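Local coordinates for protein fatty acid amide hydrolase (Candida albicans, PDB 6KVR) that probably hydrolyses the amide bond of fatty acid amides and other monocarboxylic acid amides, releasing the carboxylate and ammonium, as a member of the amidase signature family, at residues 184-189 / 311-316; 196-201 / 244-249. All coordinates share one frame; numbering follows the deposited sequence.

Contact 1 (184-189 / 311-316); sequences GVTTSI and KAYINE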
loop_
_atom_site.group_PDB
_atom_site.type_symbol
_atom_site.label_atom_id
_atom_site.label_comp_id
_atom_site.label_asym_id
_atom_site.label_seq_id
_atom_site.Cartn_x
_atom_site.Cartn_y
_atom_site.Cartn_z
ATOM N N GLY A 184 -2.495 16.192 14.268
ATOM C CA GLY A 184 -2.453 15.063 13.369
ATOM C C GLY A 184 -1.502 14.013 13.897
ATOM O O GLY A 184 -0.790 14.225 14.884
ATOM N N VAL A 185 -1.468 12.858 13.221
ATOM C CA VAL A 185 -0.699 11.732 13.750
ATOM C C VAL A 185 0.780 12.094 13.857
ATOM O O VAL A 185 1.424 11.849 14.883
ATOM C CB VAL A 185 -0.907 10.469 12.899
ATOM C CG1 VAL A 185 0.005 9.375 13.383
ATOM C CG2 VAL A 185 -2.364 10.003 12.982
ATOM N N THR A 186 1.343 12.681 12.803
ATOM C CA THR A 186 2.779 12.924 12.810
ATOM C C THR A 186 3.159 13.952 13.879
ATOM O O THR A 186 4.138 13.765 14.612
ATOM C CB THR A 186 3.238 13.349 11.412
ATOM O OG1 THR A 186 3.358 12.180 10.601
ATOM C CG2 THR A 186 4.612 14.056 11.462
ATOM N N THR A 187 2.378 15.020 14.017
ATOM C CA THR A 187 2.713 16.018 15.025
ATOM C C THR A 187 2.605 15.449 16.438
ATOM O O THR A 187 3.452 15.740 17.295
ATOM C CB THR A 187 1.823 17.249 14.859
ATOM O OG1 THR A 187 2.128 17.879 13.614
ATOM C CG2 THR A 187 2.056 18.236 15.988
ATOM N N SER A 188 1.582 14.638 16.718
ATOM C CA SER A 188 1.486 14.151 18.087
ATOM C C SER A 188 2.541 13.101 18.373
ATOM O O SER A 188 2.956 12.960 19.522
ATOM C CB SER A 188 0.080 13.629 18.409
ATOM O OG SER A 188 -0.215 12.446 17.741
ATOM N N ILE A 189 3.045 12.411 17.357
ATOM C CA ILE A 189 4.199 11.559 17.607
ATOM C C ILE A 189 5.426 12.404 17.942
ATOM O O ILE A 189 6.202 12.058 18.840
ATOM C CB ILE A 189 4.452 10.636 16.406
ATOM C CG1 ILE A 189 3.416 9.508 16.371
ATOM C CG2 ILE A 189 5.893 10.067 16.442
ATOM C CD1 ILE A 189 3.522 8.664 15.122
ATOM N N LYS A 311 14.365 7.246 12.264
ATOM C CA LYS A 311 14.564 6.182 13.244
ATOM C C LYS A 311 13.683 6.390 14.465
ATOM O O LYS A 311 13.020 5.452 14.925
ATOM C CB LYS A 311 16.034 6.101 13.665
ATOM C CG LYS A 311 16.346 4.966 14.656
ATOM C CD LYS A 311 17.815 5.017 15.048
ATOM C CE LYS A 311 18.089 6.200 15.970
ATOM N NZ LYS A 311 19.323 6.978 15.588
ATOM N N ALA A 312 13.656 7.617 15.000
ATOM C CA ALA A 312 12.835 7.891 16.178
ATOM C C ALA A 312 11.347 7.770 15.854
ATOM O O ALA A 312 10.586 7.134 16.598
ATOM C CB ALA A 312 13.154 9.280 16.731
ATOM N N TYR A 313 10.915 8.387 14.748
ATOM C CA TYR A 313 9.502 8.387 14.385
ATOM C C TYR A 313 8.970 6.966 14.284
ATOM O O TYR A 313 7.954 6.631 14.894
ATOM C CB TYR A 313 9.299 9.130 13.059
ATOM C CG TYR A 313 7.845 9.284 12.619
ATOM C CD1 TYR A 313 7.163 8.237 11.991
ATOM C CD2 TYR A 313 7.157 10.478 12.828
ATOM C CE1 TYR A 313 5.853 8.379 11.582
ATOM C CE2 TYR A 313 5.848 10.625 12.432
ATOM C CZ TYR A 313 5.197 9.571 11.806
ATOM O OH TYR A 313 3.889 9.724 11.401
ATOM N N ILE A 314 9.661 6.110 13.531
ATOM C CA ILE A 314 9.143 4.784 13.231
ATOM C C ILE A 314 9.332 3.840 14.416
ATOM O O ILE A 314 8.368 3.230 14.895
ATOM C CB ILE A 314 9.813 4.241 11.958
ATOM C CG1 ILE A 314 9.343 5.026 10.731
ATOM C CG2 ILE A 314 9.591 2.722 11.823
ATOM C CD1 ILE A 314 10.237 4.852 9.510
ATOM N N ASN A 315 10.570 3.706 14.910
ATOM C CA ASN A 315 10.856 2.671 15.900
ATOM C C ASN A 315 10.332 3.039 17.284
ATOM O O ASN A 315 9.979 2.148 18.060
ATOM C CB ASN A 315 12.363 2.376 15.942
ATOM C CG ASN A 315 12.845 1.624 14.711
ATOM O OD1 ASN A 315 12.043 1.115 13.915
ATOM N ND2 ASN A 315 14.165 1.540 14.548
ATOM N N GLU A 316 10.231 4.324 17.599
ATOM C CA GLU A 316 9.694 4.764 18.880
ATOM C C GLU A 316 8.299 5.372 18.800
ATOM O O GLU A 316 7.521 5.228 19.744
ATOM C CB GLU A 316 10.637 5.787 19.519
ATOM C CG GLU A 316 12.055 5.267 19.665
ATOM C CD GLU A 316 12.678 5.633 21.002
ATOM O OE1 GLU A 316 12.015 5.407 22.048
ATOM O OE2 GLU A 316 13.822 6.145 21.007
#
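A chi1 of -176°, with CG opposite the backbone N, carries the Tyr313 ring from helix 303-317 across to Thr186 and Ile189 on helix 185-192. Thr186 turns OG1 anti to its carbonyl carbon (chi1 -79°), which places the hydroxyl at the ring edge. There Tyr313 OH donates a short hydrogen bond of 2.6 Å to Thr186 OG1. Each oxygen has a second partner in one loop residue: Thr186 OG1 pairs with Ser278 O, and Tyr313 OH with Ser278 N, so the buried hydroxyls clamp both backbone polar groups of Ser278. Ile189 covers a ring face: its CD1 makes a CH-pi contact, 4.2 Å from the Tyr313 ring centroid, while Ile189 CG2 lies 3.9 Å from Tyr313 CD2. The methyl Thr186 CG2 packs 3.8 Å from Tyr313 CE2. Two nearly perpendicular helices of the amidase fold are thus bridged by one tyrosine, their short segment axes 11.1 Å apart and crossing at 95°. Gly184 holds the N-cap position of helix 185-192, which leads on to strand 199-201; helix 303-317 follows strand 295-300, and strands 155-158 and 248-253 lie between strands 199-201 and 295-300 in the mixed sheet.

Contact 2 (196-201 / 244-249); sequences VFYVRT and GGSAIG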
loop_
_atom_site.group_PDB
_atom_site.type_symbol
_atom_site.label_atom_id
_atom_site.label_comp_id
_atom_site.label_asym_id
_atom_site.label_seq_id
_atom_site.Cartn_x
_atom_site.Cartn_y
_atom_site.Cartn_z
ATOM N N VAL A 196 9.798 20.381 20.381
ATOM C CA VAL A 196 9.255 21.666 20.813
ATOM C C VAL A 196 8.758 22.408 19.579
ATOM O O VAL A 196 9.482 22.506 18.580
ATOM C CB VAL A 196 10.306 22.511 21.565
ATOM C CG1 VAL A 196 9.729 23.866 21.940
ATOM C CG2 VAL A 196 10.825 21.773 22.814
ATOM N N PHE A 197 7.534 22.942 19.652
ATOM C CA PHE A 197 6.873 23.594 18.521
ATOM C C PHE A 197 6.675 25.080 18.777
ATOM O O PHE A 197 6.439 25.501 19.910
ATOM C CB PHE A 197 5.503 22.975 18.240
ATOM C CG PHE A 197 5.542 21.496 17.988
ATOM C CD1 PHE A 197 6.502 20.938 17.156
ATOM C CD2 PHE A 197 4.594 20.661 18.565
ATOM C CE1 PHE A 197 6.514 19.557 16.901
ATOM C CE2 PHE A 197 4.598 19.287 18.313
ATOM C CZ PHE A 197 5.554 18.741 17.493
ATOM N N TYR A 198 6.704 25.867 17.694
ATOM C CA TYR A 198 6.653 27.319 17.822
ATOM C C TYR A 198 6.313 28.041 16.521
ATOM O O TYR A 198 5.895 29.199 16.569
ATOM C CB TYR A 198 7.995 27.851 18.362
ATOM C CG TYR A 198 9.199 27.479 17.520
ATOM C CD1 TYR A 198 9.627 26.159 17.423
ATOM C CD2 TYR A 198 9.892 28.442 16.804
ATOM C CE1 TYR A 198 10.719 25.817 16.646
ATOM C CE2 TYR A 198 10.984 28.107 16.024
ATOM C CZ TYR A 198 11.399 26.799 15.960
ATOM O OH TYR A 198 12.490 26.463 15.197
ATOM N N VAL A 199 6.496 27.399 15.361
ATOM C CA VAL A 199 6.249 28.041 14.067
ATOM C C VAL A 199 5.610 27.046 13.094
ATOM O O VAL A 199 5.984 25.867 13.048
ATOM C CB VAL A 199 7.547 28.624 13.462
ATOM C CG1 VAL A 199 8.595 27.543 13.275
ATOM C CG2 VAL A 199 7.272 29.303 12.139
ATOM N N ARG A 200 4.637 27.529 12.320
ATOM C CA ARG A 200 4.008 26.760 11.254
ATOM C C ARG A 200 4.203 27.539 9.966
ATOM O O ARG A 200 3.926 28.746 9.920
ATOM C CB ARG A 200 2.513 26.510 11.529
ATOM C CG ARG A 200 2.274 25.658 12.785
ATOM C CD ARG A 200 0.826 25.689 13.242
ATOM N NE ARG A 200 -0.010 24.889 12.361
ATOM C CZ ARG A 200 -1.329 24.992 12.290
ATOM N NH1 ARG A 200 -1.991 25.846 13.048
ATOM N NH2 ARG A 200 -2.002 24.194 11.461
ATOM N N THR A 201 4.682 26.853 8.933
ATOM C CA THR A 201 5.288 27.485 7.770
ATOM C C THR A 201 4.343 27.522 6.579
ATOM O O THR A 201 3.373 26.762 6.492
ATOM C CB THR A 201 6.570 26.753 7.381
ATOM O OG1 THR A 201 6.315 25.341 7.334
ATOM C CG2 THR A 201 7.664 27.033 8.407
ATOM N N GLY A 244 18.436 27.954 8.908
ATOM C CA GLY A 244 18.754 27.512 10.253
ATOM C C GLY A 244 17.772 27.949 11.318
ATOM O O GLY A 244 18.071 27.813 12.511
ATOM N N GLY A 245 16.609 28.468 10.928
ATOM C CA GLY A 245 15.608 28.902 11.885
ATOM C C GLY A 245 14.958 27.784 12.674
ATOM O O GLY A 245 14.236 28.071 13.636
ATOM N N SER A 246 15.178 26.529 12.290
ATOM C CA SER A 246 14.787 25.402 13.118
ATOM C C SER A 246 15.801 24.289 12.892
ATOM O O SER A 246 16.585 24.325 11.943
ATOM C CB SER A 246 13.356 24.930 12.803
ATOM O OG SER A 246 13.287 24.349 11.517
ATOM N N ALA A 247 15.757 23.275 13.757
ATOM C CA ALA A 247 16.708 22.172 13.668
ATOM C C ALA A 247 16.264 21.080 12.694
ATOM O O ALA A 247 17.110 20.443 12.044
ATOM C CB ALA A 247 16.931 21.569 15.061
ATOM N N ILE A 248 14.957 20.812 12.619
ATOM C CA ILE A 248 14.380 19.907 11.633
ATOM C C ILE A 248 13.051 20.500 11.194
ATOM O O ILE A 248 12.355 21.151 11.979
ATOM C CB ILE A 248 14.168 18.473 12.175
ATOM C CG1 ILE A 248 15.428 17.941 12.843
ATOM C CG2 ILE A 248 13.743 17.521 11.055
ATOM C CD1 ILE A 248 15.271 16.550 13.459
ATOM N N GLY A 249 12.713 20.291 9.923
ATOM C CA GLY A 249 11.398 20.647 9.425
ATOM C C GLY A 249 10.630 19.435 8.929
ATOM O O GLY A 249 11.224 18.423 8.551
#
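The Tyr198 ring presents its edge to Gly245 O, which lies in the ring plane, as does Val196 O from its own segment. Val199 CG1 sits over one face, 3.7 Å above the plane and offset toward the rim, and Phe104 of helix 100-118 meets the ring edge-to-face. This is the alpha/beta core of the amidase signature fold, where strand 155-158, carrying the predicted catalytic Lys158, runs between strands 199-201 and 248-253. Tyr198 joins segment 196-201 to the residues after helix 235-243. Its hydroxyl donates to the carbonyl of Gly245: Tyr198 OH to Gly245 O is 2.8 Å, in the carbonyl plane and on a lone pair, with a C=O...donor angle of 131°. Gly244, with its Schellman motif, closes helix 235-243, and Ile240 of that helix touches both Val199 and Ser246. Packing at the phenol is tight, with Ser246 CB only 3.0 Å from Tyr198 OH. The Ser246 chi1 of 68° turns OG away from the phenol, leaving CB as the atom that meets it, and OG hydrogen-bonds to Ser156 OG of strand 155-158.

Overall arrangement
Both contacts are buried and each turns on a tyrosine hydroxyl, but the setting differs. Contact 1 joins two helices through side chains, with a hydroxyl pair and an aliphatic cover over the ring, whereas contact 2 is smaller and ties a phenol to a backbone carbonyl between the segments carrying strands 199-201 and 248-253. Contact 2 also lies deeper, its centre about 14 Å from the centre of the chain, against about 19 Å for the centre of contact 1, and is nested along the sequence within the span that contact 1 closes. Helix 185-192 and strand 199-201 are consecutive elements, and the contacts touch directly where Thr187 CG2 packs 3.6 Å from Phe197 CE2.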